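Local coordinates for protein dihydrodipicolinate synthase (Bacillus anthracis, PDB 1XKY) that probably catalyses the condensation of pyruvate with aspartate semialdehyde, the first committed step of lysine biosynthesis in bacteria, at residues E287-V290 against T291-V295. Numbering follows the deposited sequence.
Sequences EERV and TLQSV
Two successive turns of the C-terminal helix 286-297 meet here, held by backbone bonds from the N-H of residue i+4 to the C=O of residue i, with Arg289 and Gln293 lying alongside each other on the surface. Thr291 N bonds to Glu287 O at 3.0 Å, and Leu292 N reaches Glu288 O at the same 3.0 Å. Gln293 N lies 2.8 Å from Arg289 O, while Ser294 N closes the series on Val290 O at 3.1 Å. Arg289 and Gln293, one turn apart, run side by side and point the same way. Both leave the helix with CG anti to the backbone N (chi1 -164° and -170°), but the glutamine stays extended whereas the arginine chain bends at chi3. That bend brings the guanidinium beside the Gln293 amide, the two planes turned 86° apart; NE2 of Gln293 lies at the guanidinium edge and in its plane, 3.4 Å from Arg289 NH1, and as both are donors they only touch. NH2 of Arg289 is instead engaged in a salt bridge with Glu286. Thr291 folds OG1 back beside its own backbone N, 3.0 Å from Glu287 O. On the inner side, buried Leu292 packs against Thr265 and Met269 of helix 261-269 and Ser253 of helix 237-253. The i+4 to i ladder is that of a regular surface alpha-helix, with Leu292 turned inward, here laid on the helices that follow the TIM barrel's eighth strand.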
# COMPACT_ATOMS: atom_id res chain seq x y z
N GLU A 287 -2.69 -13.75 -27.01
CA GLU A 287 -3.34 -14.26 -25.80
C GLU A 287 -4.20 -13.17 -25.14
O GLU A 287 -5.34 -13.42 -24.75
CB GLU A 287 -2.30 -14.80 -24.82
CG GLU A 287 -1.56 -16.07 -25.31
CD GLU A 287 -0.47 -15.81 -26.36
OE1 GLU A 287 -0.07 -14.64 -26.59
OE2 GLU A 287 -0.01 -16.80 -26.97
N GLU A 288 -3.64 -11.97 -25.02
CA GLU A 288 -4.38 -10.81 -24.50
C GLU A 288 -5.58 -10.45 -25.37
O GLU A 288 -6.64 -10.09 -24.87
CB GLU A 288 -3.45 -9.60 -24.36
CG GLU A 288 -2.43 -9.75 -23.25
CD GLU A 288 -1.36 -8.69 -23.27
OE1 GLU A 288 -0.96 -8.24 -24.38
OE2 GLU A 288 -0.91 -8.33 -22.17
N ARG A 289 -5.40 -10.57 -26.68
CA ARG A 289 -6.46 -10.31 -27.66
C ARG A 289 -7.63 -11.29 -27.52
O ARG A 289 -8.79 -10.89 -27.50
CB ARG A 289 -5.88 -10.37 -29.08
CG ARG A 289 -6.75 -9.76 -30.15
CD ARG A 289 -6.37 -10.28 -31.52
NE ARG A 289 -6.70 -11.70 -31.65
CZ ARG A 289 -7.92 -12.19 -31.88
NH1 ARG A 289 -8.97 -11.39 -32.01
NH2 ARG A 289 -8.09 -13.51 -31.96
N VAL A 290 -7.31 -12.58 -27.43
CA VAL A 290 -8.31 -13.63 -27.19
C VAL A 290 -9.07 -13.42 -25.87
O VAL A 290 -10.29 -13.57 -25.80
CB VAL A 290 -7.65 -15.04 -27.23
CG1 VAL A 290 -8.61 -16.12 -26.72
CG2 VAL A 290 -7.20 -15.39 -28.64
N THR A 291 -8.34 -13.05 -24.82
CA THR A 291 -8.96 -12.75 -23.52
C THR A 291 -9.95 -11.57 -23.61
O THR A 291 -11.07 -11.65 -23.10
CB THR A 291 -7.88 -12.48 -22.45
OG1 THR A 291 -7.05 -13.64 -22.32
CG2 THR A 291 -8.50 -12.16 -21.10
N LEU A 292 -9.52 -10.49 -24.25
CA LEU A 292 -10.37 -9.32 -24.45
C LEU A 292 -11.58 -9.66 -25.32
O LEU A 292 -12.69 -9.24 -25.03
CB LEU A 292 -9.57 -8.18 -25.10
CG LEU A 292 -10.32 -6.92 -25.54
CD1 LEU A 292 -11.04 -6.28 -24.35
CD2 LEU A 292 -9.36 -5.95 -26.19
N GLN A 293 -11.34 -10.43 -26.39
CA GLN A 293 -12.39 -10.81 -27.33
C GLN A 293 -13.52 -11.55 -26.63
O GLN A 293 -14.69 -11.33 -26.92
CB GLN A 293 -11.81 -11.70 -28.44
CG GLN A 293 -12.76 -11.97 -29.59
CD GLN A 293 -12.15 -12.90 -30.63
OE1 GLN A 293 -11.62 -13.97 -30.30
NE2 GLN A 293 -12.22 -12.50 -31.89
N SER A 294 -13.17 -12.41 -25.68
CA SER A 294 -14.17 -13.21 -24.99
C SER A 294 -15.05 -12.36 -24.08
O SER A 294 -16.23 -12.65 -23.92
CB SER A 294 -13.51 -14.37 -24.24
OG SER A 294 -13.16 -15.40 -25.16
N VAL A 295 -14.50 -11.29 -23.51
CA VAL A 295 -15.31 -10.36 -22.72
C VAL A 295 -16.19 -9.51 -23.65
O VAL A 295 -17.40 -9.39 -23.43
CB VAL A 295 -14.47 -9.45 -21.80
CG1 VAL A 295 -15.38 -8.55 -20.95
CG2 VAL A 295 -13.57 -10.29 -20.89